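Local coordinates for protein beta-galactosidase (Bacillus circulans, PDB 4MAD) that probably hydrolyses terminal non-reducing beta-D-galactose residues from beta-D-galactosides, as a family 35 glycoside hydrolase built round a (beta/alpha)8 barrel, at residues Cys110-Phe115 with Arg461-Pro466; Gly294-Ala299 with Gln391-Ile396; Gly98-Val103 with Pro162-Gln167; Ile31-Gly36 with Gly59-Glu64; Asn283-His288 with Thr311-Asp316. All coordinates share one frame; numbering follows the deposited sequence.

Contact 1: residues Cys110-Phe115 with Arg461-Pro466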
# COMPACT_ATOMS: atom_id res chain seq x y z
N CYS A 110 -7.01 -2.45 5.12
CA CYS A 110 -7.40 -2.60 3.73
C CYS A 110 -6.55 -1.54 3.04
O CYS A 110 -5.38 -1.59 3.09
CB CYS A 110 -8.87 -2.38 3.53
SG CYS A 110 -9.41 -2.85 1.91
N ALA A 111 -7.21 -0.59 2.39
CA ALA A 111 -6.54 0.62 1.88
C ALA A 111 -5.73 0.48 0.59
O ALA A 111 -5.18 1.47 0.10
CB ALA A 111 -5.68 1.24 2.98
N GLU A 112 -5.64 -0.72 0.03
CA GLU A 112 -4.88 -0.94 -1.18
C GLU A 112 -3.39 -1.02 -0.83
O GLU A 112 -2.60 -0.55 -1.56
CB GLU A 112 -5.13 0.17 -2.18
CG GLU A 112 -6.43 0.10 -2.88
CD GLU A 112 -7.56 0.63 -2.07
OE1 GLU A 112 -7.57 1.78 -1.75
OE2 GLU A 112 -8.48 -0.06 -1.80
N TRP A 113 -3.09 -1.58 0.32
CA TRP A 113 -1.77 -1.66 0.92
C TRP A 113 -1.42 -3.11 1.22
O TRP A 113 -2.27 -3.85 1.57
CB TRP A 113 -1.77 -0.87 2.24
CG TRP A 113 -0.51 -0.71 2.95
CD1 TRP A 113 -0.13 -1.36 4.08
CD2 TRP A 113 0.54 0.20 2.67
NE1 TRP A 113 1.07 -0.96 4.49
CE2 TRP A 113 1.53 -0.02 3.62
CE3 TRP A 113 0.77 1.12 1.67
CZ2 TRP A 113 2.70 0.70 3.63
CZ3 TRP A 113 1.95 1.80 1.68
CH2 TRP A 113 2.88 1.61 2.65
N GLU A 114 -0.15 -3.46 1.19
CA GLU A 114 0.24 -4.85 1.24
C GLU A 114 -0.47 -5.55 2.41
O GLU A 114 -0.39 -5.13 3.50
CB GLU A 114 1.75 -4.93 1.47
CG GLU A 114 2.53 -5.79 0.53
CD GLU A 114 2.60 -7.24 0.93
OE1 GLU A 114 2.81 -8.06 0.05
OE2 GLU A 114 2.43 -7.50 2.10
N PHE A 115 -1.19 -6.61 2.08
CA PHE A 115 -1.77 -7.54 3.05
C PHE A 115 -2.77 -6.80 3.94
O PHE A 115 -3.06 -7.18 5.02
CB PHE A 115 -0.68 -8.26 3.86
CG PHE A 115 -1.12 -9.59 4.54
CD1 PHE A 115 -2.33 -10.14 4.35
CD2 PHE A 115 -0.22 -10.31 5.33
CE1 PHE A 115 -2.66 -11.35 4.96
CE2 PHE A 115 -0.58 -11.48 5.96
CZ PHE A 115 -1.76 -11.98 5.78
N ARG A 461 0.53 -8.53 -1.57
CA ARG A 461 -0.46 -9.32 -0.89
C ARG A 461 -1.83 -8.68 -0.96
O ARG A 461 -1.96 -7.55 -0.70
CB ARG A 461 -0.08 -9.64 0.56
CG ARG A 461 1.09 -10.56 0.74
CD ARG A 461 1.26 -11.18 2.12
NE ARG A 461 2.45 -12.00 2.15
CZ ARG A 461 3.66 -11.50 2.16
NH1 ARG A 461 3.81 -10.20 2.20
NH2 ARG A 461 4.69 -12.28 2.15
N ILE A 462 -2.81 -9.48 -1.29
CA ILE A 462 -4.19 -9.12 -1.38
C ILE A 462 -4.66 -8.47 -0.09
O ILE A 462 -4.31 -8.85 0.95
CB ILE A 462 -5.07 -10.35 -1.68
CG1 ILE A 462 -4.86 -10.75 -3.12
CG2 ILE A 462 -6.52 -10.06 -1.47
CD1 ILE A 462 -5.23 -12.13 -3.43
N ASN A 463 -5.41 -7.42 -0.26
CA ASN A 463 -5.85 -6.59 0.84
C ASN A 463 -7.35 -6.48 1.07
O ASN A 463 -7.75 -5.75 1.86
CB ASN A 463 -5.27 -5.18 0.74
CG ASN A 463 -5.80 -4.39 -0.45
OD1 ASN A 463 -6.87 -3.75 -0.39
ND2 ASN A 463 -5.05 -4.41 -1.50
N TYR A 464 -8.13 -7.21 0.31
CA TYR A 464 -9.55 -7.18 0.40
C TYR A 464 -10.11 -8.48 -0.16
O TYR A 464 -9.62 -8.96 -1.12
CB TYR A 464 -10.13 -6.02 -0.43
CG TYR A 464 -11.61 -5.90 -0.38
CD1 TYR A 464 -12.24 -5.20 0.63
CD2 TYR A 464 -12.40 -6.48 -1.35
CE1 TYR A 464 -13.59 -5.13 0.70
CE2 TYR A 464 -13.76 -6.39 -1.30
CZ TYR A 464 -14.35 -5.70 -0.29
OH TYR A 464 -15.68 -5.61 -0.24
N GLY A 465 -11.21 -8.89 0.44
CA GLY A 465 -11.91 -10.09 0.02
C GLY A 465 -11.45 -11.41 0.60
O GLY A 465 -10.68 -11.46 1.46
N PRO A 466 -11.98 -12.47 0.02
CA PRO A 466 -11.93 -13.81 0.60
C PRO A 466 -10.63 -14.53 0.34
O PRO A 466 -10.44 -15.58 0.84
CB PRO A 466 -13.09 -14.52 -0.09
CG PRO A 466 -13.38 -13.76 -1.24
CD PRO A 466 -13.02 -12.38 -1.00
O HOH W 1 -8.44 -2.60 -2.66
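Glu114 and Arg461 carry the charged part. Arg461 NH1 donates to Glu114 OE2 in a salt bridge of 3.0 Å, on the syn side of the carboxylate and within 3° of the guanidinium plane. The other oxygen, OE1, takes the backbone N of Arg461 at 2.8 Å from above the carboxylate plane, so both oxygens hold one residue. Arg461 NH2 forms a second salt bridge with Glu387. A glutamine here would probably leave Arg461 with one carboxylate fewer to offset its buried charge.

Phe115 N reaches Arg461 O in a backbone bond of 3.0 Å and 165°. Glu112 N makes a weak bond of 3.3 Å to the side-chain Asn463 OD1, and a water lies within hydrogen-bonding distance of this oxygen and Glu112 OE2, while Glu112 OE1 bonds Tyr313 OH.

Apolar contact follows the extended Arg461 chain, whose CD lies 3.6 Å from Phe115 CD2. Cys110 SG meets the Tyr464 ring obliquely, 3.9 Å from its CD1.

The contact joins a loop following barrel strand 100-104 to a loop of the all-beta region. Glu112 and Tyr464 line a pocket holding 2-(2-methoxyethoxy)ethanol, and Tyr464 lies about 4 Å, between side chains, from Glu171, the predicted proton donor.

Contact 2: residues Gly294-Ala299 with Gln391-Ile396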
# COMPACT_ATOMS: atom_id res chain seq x y z
N GLY A 294 8.44 1.30 -2.44
CA GLY A 294 8.96 -0.02 -2.24
C GLY A 294 8.04 -1.10 -2.76
O GLY A 294 7.55 -1.03 -3.83
N PHE A 295 7.83 -2.08 -1.92
CA PHE A 295 7.01 -3.22 -2.21
C PHE A 295 5.65 -3.10 -1.48
O PHE A 295 5.02 -4.07 -1.25
CB PHE A 295 7.78 -4.48 -1.80
CG PHE A 295 8.96 -4.79 -2.67
CD1 PHE A 295 8.81 -5.05 -3.99
CD2 PHE A 295 10.23 -4.86 -2.17
CE1 PHE A 295 9.83 -5.35 -4.75
CE2 PHE A 295 11.24 -5.20 -2.93
CZ PHE A 295 11.05 -5.43 -4.20
N TYR A 296 5.24 -1.90 -1.07
CA TYR A 296 4.13 -1.82 -0.17
C TYR A 296 2.73 -1.84 -0.79
O TYR A 296 1.77 -1.81 -0.13
CB TYR A 296 4.25 -0.61 0.72
CG TYR A 296 5.39 -0.66 1.70
CD1 TYR A 296 5.50 -1.66 2.62
CD2 TYR A 296 6.32 0.33 1.72
CE1 TYR A 296 6.51 -1.65 3.52
CE2 TYR A 296 7.30 0.34 2.61
CZ TYR A 296 7.42 -0.65 3.52
OH TYR A 296 8.44 -0.62 4.40
N ASN A 297 2.67 -1.91 -2.10
CA ASN A 297 1.40 -1.94 -2.76
C ASN A 297 0.57 -3.15 -2.40
O ASN A 297 1.08 -4.18 -2.19
CB ASN A 297 1.56 -1.97 -4.24
CG ASN A 297 2.09 -3.29 -4.71
OD1 ASN A 297 1.33 -4.12 -5.16
ND2 ASN A 297 3.34 -3.46 -4.66
N GLY A 298 -0.74 -2.97 -2.38
CA GLY A 298 -1.70 -4.02 -2.21
C GLY A 298 -2.16 -4.70 -3.50
O GLY A 298 -1.60 -4.50 -4.49
N ALA A 299 -3.20 -5.50 -3.41
CA ALA A 299 -3.81 -6.17 -4.54
C ALA A 299 -5.25 -6.55 -4.26
O ALA A 299 -5.67 -6.50 -3.17
CB ALA A 299 -3.06 -7.37 -4.93
N GLN A 391 10.69 -13.99 4.91
CA GLN A 391 10.69 -12.91 3.96
C GLN A 391 9.33 -12.28 3.67
O GLN A 391 8.45 -12.94 3.22
CB GLN A 391 11.26 -13.39 2.62
CG GLN A 391 11.39 -12.27 1.60
CD GLN A 391 11.77 -12.73 0.23
OE1 GLN A 391 12.05 -13.88 0.02
NE2 GLN A 391 11.79 -11.82 -0.72
N ALA A 392 9.20 -11.00 3.94
CA ALA A 392 7.97 -10.29 3.66
C ALA A 392 7.74 -9.90 2.24
O ALA A 392 6.77 -10.22 1.67
CB ALA A 392 7.90 -9.03 4.53
N TYR A 393 8.71 -9.20 1.69
CA TYR A 393 8.57 -8.55 0.39
C TYR A 393 9.69 -8.86 -0.62
O TYR A 393 10.74 -9.22 -0.26
CB TYR A 393 8.43 -7.04 0.53
CG TYR A 393 7.62 -6.51 1.68
CD1 TYR A 393 6.28 -6.74 1.77
CD2 TYR A 393 8.19 -5.70 2.64
CE1 TYR A 393 5.54 -6.25 2.78
CE2 TYR A 393 7.48 -5.24 3.67
CZ TYR A 393 6.14 -5.48 3.76
OH TYR A 393 5.43 -5.03 4.79
N GLY A 394 9.38 -8.70 -1.89
CA GLY A 394 10.34 -8.80 -2.95
C GLY A 394 10.34 -10.02 -3.85
O GLY A 394 9.34 -10.46 -4.22
N PHE A 395 11.53 -10.55 -4.14
CA PHE A 395 11.73 -11.63 -5.08
C PHE A 395 12.39 -12.76 -4.31
O PHE A 395 12.96 -12.54 -3.29
CB PHE A 395 12.67 -11.20 -6.22
CG PHE A 395 12.16 -10.06 -7.06
CD1 PHE A 395 11.52 -10.30 -8.24
CD2 PHE A 395 12.34 -8.76 -6.68
CE1 PHE A 395 11.04 -9.31 -8.98
CE2 PHE A 395 11.87 -7.76 -7.46
CZ PHE A 395 11.22 -8.04 -8.59
N ILE A 396 12.26 -13.96 -4.81
CA ILE A 396 12.91 -15.10 -4.20
C ILE A 396 13.27 -16.08 -5.29
O ILE A 396 12.53 -16.32 -6.16
CB ILE A 396 12.03 -15.72 -3.11
CG1 ILE A 396 12.70 -16.94 -2.51
CG2 ILE A 396 10.74 -16.10 -3.65
CD1 ILE A 396 12.10 -17.37 -1.33
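Tyr296 turns its ring edge toward the face of Tyr393 in an offset edge-to-face pair. The centroids are 5.3 Å apart and the planes stand at 79°; the nearest atoms are Tyr296 CE1 and Tyr393 CE2, at 3.7 Å. Tyr393 OH lies in the plane of the Tyr296 ring, at its edge.

Phe295 runs past Tyr393 in the opposite direction, which brings the two CB atoms to 3.5 Å. With CG anti to the carbonyl carbon (chi1 -70°), the Phe295 ring reaches over Gly394, whose CA sits 3.7 Å from the ring centroid and 14° off the normal, a CH-pi contact displaced toward the rim. Beyond it, Phe295 CZ meets Phe395 CE2 at 4.1 Å, and these two side chains cross at about a right angle.

No hydrogen bond links the segments. The turn that offers Tyr393 and Gly394 is braced from within, since Gln391 NE2 donates to Tyr393 O and to Phe395 O, both close to its amide plane.

Around this aromatic group, Trp113 stacks on Tyr296 and His546 meets Phe295 edge-to-face. Leu71 and Asn70 of helix 69-72 touch Tyr296 and Tyr393 respectively, while Phe395, on strand 395-403, packs against Leu493 of strand 488-493 and Glu457 of strand 449-457.

Contact 3: residues Gly98-Val103 with Pro162-Gln167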
# COMPACT_ATOMS: atom_id res chain seq x y z
N GLY A 98 -3.14 22.88 12.80
CA GLY A 98 -4.49 23.15 13.21
C GLY A 98 -5.60 22.23 12.75
O GLY A 98 -6.69 22.70 12.57
N LEU A 99 -5.32 20.96 12.60
CA LEU A 99 -6.34 20.00 12.23
C LEU A 99 -6.67 19.06 13.37
O LEU A 99 -5.81 18.62 14.05
CB LEU A 99 -5.92 19.17 11.03
CG LEU A 99 -5.63 19.93 9.76
CD1 LEU A 99 -4.70 19.22 8.84
CD2 LEU A 99 -6.87 20.18 9.09
N HIS A 100 -7.93 18.74 13.53
CA HIS A 100 -8.28 17.61 14.33
C HIS A 100 -7.78 16.36 13.63
O HIS A 100 -7.54 16.37 12.48
CB HIS A 100 -9.77 17.47 14.51
CG HIS A 100 -10.41 18.67 15.09
ND1 HIS A 100 -10.01 19.20 16.28
CD2 HIS A 100 -11.39 19.46 14.62
CE1 HIS A 100 -10.72 20.27 16.54
NE2 HIS A 100 -11.57 20.46 15.55
N VAL A 101 -7.63 15.31 14.40
CA VAL A 101 -7.19 14.02 13.85
C VAL A 101 -8.11 12.81 14.15
O VAL A 101 -8.49 12.61 15.23
CB VAL A 101 -5.79 13.70 14.34
CG1 VAL A 101 -5.35 12.34 13.88
CG2 VAL A 101 -4.84 14.74 13.88
N ILE A 102 -8.40 12.01 13.14
CA ILE A 102 -9.09 10.76 13.30
C ILE A 102 -8.06 9.69 12.96
O ILE A 102 -7.38 9.82 12.01
CB ILE A 102 -10.26 10.64 12.36
CG1 ILE A 102 -11.37 11.62 12.74
CG2 ILE A 102 -10.83 9.27 12.39
CD1 ILE A 102 -12.48 11.70 11.79
N VAL A 103 -7.95 8.68 13.80
CA VAL A 103 -7.01 7.60 13.60
C VAL A 103 -7.83 6.33 13.37
O VAL A 103 -8.75 6.09 14.07
CB VAL A 103 -6.14 7.40 14.79
CG1 VAL A 103 -5.22 6.28 14.58
CG2 VAL A 103 -5.37 8.57 15.05
N PRO A 162 -4.67 16.04 19.60
CA PRO A 162 -5.61 16.29 18.53
C PRO A 162 -6.49 15.14 18.11
O PRO A 162 -7.33 15.32 17.29
CB PRO A 162 -4.69 16.64 17.38
CG PRO A 162 -3.54 15.89 17.60
CD PRO A 162 -3.35 15.76 19.06
N ILE A 163 -6.26 13.99 18.67
CA ILE A 163 -7.02 12.82 18.24
C ILE A 163 -8.36 12.74 18.92
O ILE A 163 -8.45 12.36 20.06
CB ILE A 163 -6.30 11.51 18.60
CG1 ILE A 163 -4.94 11.38 17.94
CG2 ILE A 163 -7.13 10.38 18.24
CD1 ILE A 163 -4.22 10.20 18.34
N ILE A 164 -9.39 13.06 18.19
CA ILE A 164 -10.76 13.04 18.66
C ILE A 164 -11.62 11.77 18.44
O ILE A 164 -12.59 11.57 19.10
CB ILE A 164 -11.51 14.27 18.11
CG1 ILE A 164 -11.52 14.23 16.62
CG2 ILE A 164 -10.84 15.50 18.51
CD1 ILE A 164 -12.37 15.18 16.03
N ALA A 165 -11.25 10.96 17.49
CA ALA A 165 -11.96 9.74 17.23
C ALA A 165 -11.11 8.62 16.66
O ALA A 165 -10.14 8.82 16.06
CB ALA A 165 -13.09 9.98 16.37
N LEU A 166 -11.56 7.42 16.90
CA LEU A 166 -10.90 6.28 16.35
C LEU A 166 -11.86 5.23 15.80
O LEU A 166 -12.89 5.01 16.35
CB LEU A 166 -10.04 5.67 17.41
CG LEU A 166 -8.97 6.51 18.04
CD1 LEU A 166 -9.46 7.01 19.35
CD2 LEU A 166 -7.74 5.72 18.25
N GLN A 167 -11.46 4.58 14.71
CA GLN A 167 -12.26 3.54 14.11
C GLN A 167 -11.90 2.18 14.66
O GLN A 167 -10.78 1.93 14.86
CB GLN A 167 -12.08 3.49 12.62
CG GLN A 167 -13.12 2.71 11.91
CD GLN A 167 -12.93 2.64 10.43
OE1 GLN A 167 -12.16 1.83 9.94
NE2 GLN A 167 -13.59 3.49 9.71
O HOH W 2 -8.42 18.04 18.07
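Four backbone hydrogen bonds join Val101 and Val103 to the partner strand. Val101 N donates to Pro162 O at 2.9 Å, and Val101 O receives Ile164 N at 3.1 Å. Farther along, Val103 N reaches Ala165 O at 168°, and Gln167 N returns to Val103 O at 3.2 Å. A water completes the polar edge, lying in the plane of the His100 ring 2.7 Å from ND1 and donating to Pro162 O.

Val101, Val103, Ile163 and Leu166 share one face of the sheet. There Val103 CG2 meets Ile163 CD1 at 3.8 Å, while Val101 lies beside Pro162, its CG2 4.0 Å from Pro162 CB. Helix 87-97 covers part of this face through Ala94 and Ile91. Near the strand start, Ile164 CG1 stands between the backbone N and the carbonyl carbon (chi1 60°), which brings CD1 within 3.8 Å of His100 CB.

Parallel bridges of Val101 with Ile163 and Val103 with Leu166, and strand directions 26° apart, fit neighbouring third and fourth strands of a (beta/alpha)8 barrel.

Contact 4: residues Ile31-Gly36 with Gly59-Glu64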
# COMPACT_ATOMS: atom_id res chain seq x y z
N ILE A 31 -20.50 20.82 15.43
CA ILE A 31 -19.46 20.79 14.45
C ILE A 31 -19.87 19.88 13.29
O ILE A 31 -20.52 18.90 13.47
CB ILE A 31 -18.17 20.25 15.02
CG1 ILE A 31 -17.04 20.35 14.01
CG2 ILE A 31 -18.33 18.87 15.49
CD1 ILE A 31 -15.75 20.48 14.59
N ARG A 32 -19.46 20.22 12.10
CA ARG A 32 -19.57 19.29 11.00
C ARG A 32 -18.14 18.85 10.71
O ARG A 32 -17.33 19.65 10.51
CB ARG A 32 -20.16 19.96 9.78
CG ARG A 32 -20.47 19.02 8.70
CD ARG A 32 -20.45 19.68 7.40
NE ARG A 32 -21.51 20.63 7.21
CZ ARG A 32 -22.66 20.40 6.59
NH1 ARG A 32 -22.95 19.22 6.06
NH2 ARG A 32 -23.51 21.38 6.46
N LEU A 33 -17.86 17.56 10.71
CA LEU A 33 -16.52 17.11 10.41
C LEU A 33 -16.33 17.11 8.92
O LEU A 33 -17.05 16.45 8.19
CB LEU A 33 -16.22 15.75 11.01
CG LEU A 33 -16.40 15.74 12.51
CD1 LEU A 33 -16.48 14.41 13.07
CD2 LEU A 33 -15.34 16.49 13.19
N LEU A 34 -15.34 17.87 8.51
CA LEU A 34 -14.92 17.87 7.16
C LEU A 34 -13.51 17.35 7.23
O LEU A 34 -12.65 18.12 7.55
CB LEU A 34 -14.92 19.28 6.61
CG LEU A 34 -16.30 19.92 6.43
CD1 LEU A 34 -16.16 21.28 5.92
CD2 LEU A 34 -17.10 19.12 5.51
N SER A 35 -13.30 16.10 6.83
CA SER A 35 -12.04 15.43 6.99
C SER A 35 -11.45 14.98 5.68
O SER A 35 -12.12 14.67 4.75
CB SER A 35 -12.20 14.24 7.96
OG SER A 35 -11.10 13.40 8.02
N GLY A 36 -10.14 14.95 5.67
CA GLY A 36 -9.42 14.52 4.51
C GLY A 36 -8.51 13.37 4.87
O GLY A 36 -7.81 13.42 5.78
N GLY A 59 -10.01 23.89 3.47
CA GLY A 59 -11.12 23.95 4.36
C GLY A 59 -11.50 22.76 5.21
O GLY A 59 -12.45 22.87 5.92
N PHE A 60 -10.72 21.70 5.16
CA PHE A 60 -10.87 20.64 6.08
C PHE A 60 -10.58 21.10 7.48
O PHE A 60 -9.77 21.96 7.66
CB PHE A 60 -9.92 19.54 5.68
CG PHE A 60 -10.28 18.90 4.39
CD1 PHE A 60 -11.34 18.07 4.31
CD2 PHE A 60 -9.61 19.20 3.25
CE1 PHE A 60 -11.69 17.51 3.12
CE2 PHE A 60 -9.97 18.63 2.09
CZ PHE A 60 -11.03 17.82 2.03
N ASN A 61 -11.30 20.54 8.43
CA ASN A 61 -11.00 20.77 9.82
C ASN A 61 -10.34 19.56 10.49
O ASN A 61 -9.90 19.68 11.58
CB ASN A 61 -12.20 21.24 10.61
CG ASN A 61 -13.40 20.29 10.53
OD1 ASN A 61 -13.31 19.14 10.22
ND2 ASN A 61 -14.54 20.85 10.81
N THR A 62 -10.23 18.46 9.76
CA THR A 62 -9.76 17.22 10.28
C THR A 62 -8.93 16.49 9.22
O THR A 62 -9.20 16.63 8.08
CB THR A 62 -10.97 16.39 10.68
OG1 THR A 62 -11.83 17.14 11.52
CG2 THR A 62 -10.55 15.15 11.37
N VAL A 63 -7.95 15.70 9.65
CA VAL A 63 -7.23 14.79 8.80
C VAL A 63 -7.39 13.39 9.42
O VAL A 63 -7.48 13.25 10.58
CB VAL A 63 -5.72 15.11 8.64
CG1 VAL A 63 -5.00 15.06 9.93
CG2 VAL A 63 -5.10 14.19 7.68
N GLU A 64 -7.49 12.39 8.55
CA GLU A 64 -7.72 11.05 8.96
C GLU A 64 -6.64 10.17 8.37
O GLU A 64 -6.37 10.28 7.22
CB GLU A 64 -9.08 10.57 8.49
CG GLU A 64 -9.39 9.14 8.71
CD GLU A 64 -8.85 8.28 7.58
OE1 GLU A 64 -9.17 8.53 6.43
OE2 GLU A 64 -8.10 7.37 7.89
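The Phe60 ring lies against Gly36, whose CA stands over one face 4.2 Å from the centroid and 21° off the normal, in a CH-pi contact; Leu34 C and O meet the ring at its edge. The setting is a right-handed beta-alpha-beta crossover of the (beta/alpha)8 barrel, in which helix 48-58 links strands 34-38 and 62-66. With no side chain on Gly36, the ring can lie close to the strand. At the edge of the other flat group, the Asn61 amide, ND2 donates to Arg32 O almost in the amide plane, at 3.1 Å.

The parallel bridges are Ser35 with Thr62 and Gly36 with Val63, and the short strand axes lie 40° apart. Gly36 N donates to Thr62 O, and Gly36 O receives Glu64 N at 3.0 Å. Inside the barrel, Ser35 CB packs 3.7 Å from Thr62 CB, while Ser35 OG and Glu64 OE1 both bond to Asn283 on strand 281-284.

Asn61 CG sits between its own backbone N and carbonyl carbon (chi1 57°), folding the amide back to Leu34. There Asn61 OD1 is gripped from opposite faces of its plane, by Leu34 N at 2.9 Å and by Thr62 OG1 at 2.8 Å.

Contact 5: residues Asn283-His288 with Thr311-Asp316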
# COMPACT_ATOMS: atom_id res chain seq x y z
N ASN A 283 -15.45 12.42 5.08
CA ASN A 283 -14.01 12.20 4.98
C ASN A 283 -13.64 11.87 3.55
O ASN A 283 -14.03 10.89 3.06
CB ASN A 283 -13.58 11.08 5.91
CG ASN A 283 -12.10 10.87 5.92
OD1 ASN A 283 -11.32 11.81 5.93
ND2 ASN A 283 -11.70 9.60 5.96
N PHE A 284 -12.89 12.73 2.91
CA PHE A 284 -12.52 12.53 1.55
C PHE A 284 -11.45 11.41 1.47
O PHE A 284 -10.45 11.51 2.10
CB PHE A 284 -11.99 13.83 0.95
CG PHE A 284 -13.01 14.68 0.31
CD1 PHE A 284 -13.02 14.85 -1.01
CD2 PHE A 284 -13.95 15.32 1.04
CE1 PHE A 284 -13.98 15.61 -1.59
CE2 PHE A 284 -14.88 16.09 0.45
CZ PHE A 284 -14.89 16.23 -0.85
N TYR A 285 -11.71 10.38 0.67
CA TYR A 285 -10.76 9.34 0.40
C TYR A 285 -10.39 9.30 -1.09
O TYR A 285 -11.19 8.93 -1.88
CB TYR A 285 -11.36 8.02 0.82
CG TYR A 285 -10.32 6.95 0.97
CD1 TYR A 285 -9.86 6.55 2.20
CD2 TYR A 285 -9.74 6.38 -0.13
CE1 TYR A 285 -8.90 5.59 2.32
CE2 TYR A 285 -8.77 5.45 -0.02
CZ TYR A 285 -8.36 5.04 1.20
OH TYR A 285 -7.39 4.11 1.28
N MET A 286 -9.17 9.67 -1.47
CA MET A 286 -8.12 10.21 -0.62
C MET A 286 -8.01 11.73 -0.85
O MET A 286 -8.18 12.18 -1.93
CB MET A 286 -6.79 9.62 -0.99
CG MET A 286 -6.63 8.19 -0.72
SD MET A 286 -6.55 7.73 0.93
CE MET A 286 -5.08 8.54 1.40
N ALA A 287 -7.76 12.50 0.19
CA ALA A 287 -7.50 13.89 -0.02
C ALA A 287 -6.15 14.13 -0.63
O ALA A 287 -6.02 14.79 -1.56
CB ALA A 287 -7.61 14.68 1.24
N HIS A 288 -5.15 13.57 0.01
CA HIS A 288 -3.85 13.34 -0.55
C HIS A 288 -3.50 11.84 -0.50
O HIS A 288 -3.48 11.26 0.51
CB HIS A 288 -2.81 14.13 0.21
CG HIS A 288 -1.42 13.90 -0.29
ND1 HIS A 288 -1.04 14.26 -1.55
CD2 HIS A 288 -0.36 13.28 0.27
CE1 HIS A 288 0.21 13.90 -1.73
NE2 HIS A 288 0.65 13.34 -0.63
N THR A 311 2.15 1.40 -8.28
CA THR A 311 2.96 2.17 -7.36
C THR A 311 2.35 3.53 -6.92
O THR A 311 2.29 3.81 -5.78
CB THR A 311 4.34 2.46 -7.98
OG1 THR A 311 4.96 1.26 -8.28
CG2 THR A 311 5.18 3.28 -7.00
N SER A 312 1.94 4.33 -7.88
CA SER A 312 1.32 5.59 -7.60
C SER A 312 0.02 5.38 -6.85
O SER A 312 -0.74 4.56 -7.19
CB SER A 312 0.96 6.36 -8.88
OG SER A 312 0.19 7.50 -8.64
N TYR A 313 -0.20 6.20 -5.84
CA TYR A 313 -1.48 6.31 -5.16
C TYR A 313 -2.09 7.69 -5.30
O TYR A 313 -2.71 8.14 -4.43
CB TYR A 313 -1.40 5.89 -3.72
CG TYR A 313 -2.65 5.32 -3.11
CD1 TYR A 313 -3.31 4.24 -3.65
CD2 TYR A 313 -3.13 5.83 -1.95
CE1 TYR A 313 -4.43 3.74 -3.06
CE2 TYR A 313 -4.23 5.32 -1.37
CZ TYR A 313 -4.89 4.27 -1.91
OH TYR A 313 -5.97 3.78 -1.24
N ASP A 314 -1.92 8.28 -6.46
CA ASP A 314 -2.35 9.63 -6.72
C ASP A 314 -3.82 9.67 -6.44
O ASP A 314 -4.22 10.51 -5.77
CB ASP A 314 -2.09 9.95 -8.19
CG ASP A 314 -2.61 11.32 -8.65
OD1 ASP A 314 -1.79 12.19 -8.86
OD2 ASP A 314 -3.80 11.45 -8.87
N TYR A 315 -4.59 8.74 -6.96
CA TYR A 315 -5.99 8.48 -6.61
C TYR A 315 -6.94 9.51 -7.24
O TYR A 315 -8.05 9.60 -6.90
CB TYR A 315 -6.19 8.50 -5.09
CG TYR A 315 -7.26 7.58 -4.59
CD1 TYR A 315 -6.97 6.34 -4.13
CD2 TYR A 315 -8.56 7.96 -4.59
CE1 TYR A 315 -7.93 5.50 -3.69
CE2 TYR A 315 -9.52 7.14 -4.15
CZ TYR A 315 -9.21 5.92 -3.70
OH TYR A 315 -10.21 5.13 -3.27
N ASP A 316 -6.42 10.33 -8.13
CA ASP A 316 -7.18 11.46 -8.58
C ASP A 316 -7.57 12.29 -7.35
O ASP A 316 -8.61 12.81 -7.25
CB ASP A 316 -8.41 11.09 -9.36
CG ASP A 316 -8.89 12.22 -10.22
OD1 ASP A 316 -8.10 13.05 -10.56
OD2 ASP A 316 -10.05 12.20 -10.57
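Tyr285 and Tyr313 both hold CG anti to the backbone N (chi1 -163° and -151°); the side chains cross at about a right angle, and Tyr285 OH donates to Tyr313 OH at 2.9 Å. Met286, after a cis peptide bond, is bent at chi2 and chi3. Its CG lies over one face of Tyr315, 4.0 Å from the centroid, and its SD folds back over the centre of the Tyr285 ring.

Tyr285 points an edge at the face of Tyr315, an offset edge-to-face pair with planes at 71°; its CD2 comes 3.6 Å from Tyr315 CZ. Tyr313 CE2 closes on Met286 CG at 3.8 Å. A leucine in place of Tyr315 lacks the flat face that Met286 CG and the edge of Tyr285 rest on, and both would probably be freer to shift.

Tyr313 OH also bonds Glu112 OE1, linking Tyr285 to a pocket carboxylate. As the Tyr285 and Glu247 side chains are about 4 Å apart, this is consistent with holding polar groups beside the predicted nucleophile.

Overall arrangement
From the N terminus, contact 4 closes first, over the short loop containing helix 48-58, and pairs the first two barrel strands. Contact 3 follows in series, pairing the third and fourth strands; His100 bonds to Asn61 and Val63, which makes the two contacts continuous across the sheet. Contact 1 opens at 110-115, within the span of contact 3, so these two cross, and it closes only at 461-466. Contacts 5 and 2 both fall within its long span and cross each other. Contact 5 starts on the last barrel strand, which pairs with the first and closes the barrel. Contacts 1 and 2 touch and fasten barrel loops to the all-beta region, while Tyr313 ties contact 5 to contact 1.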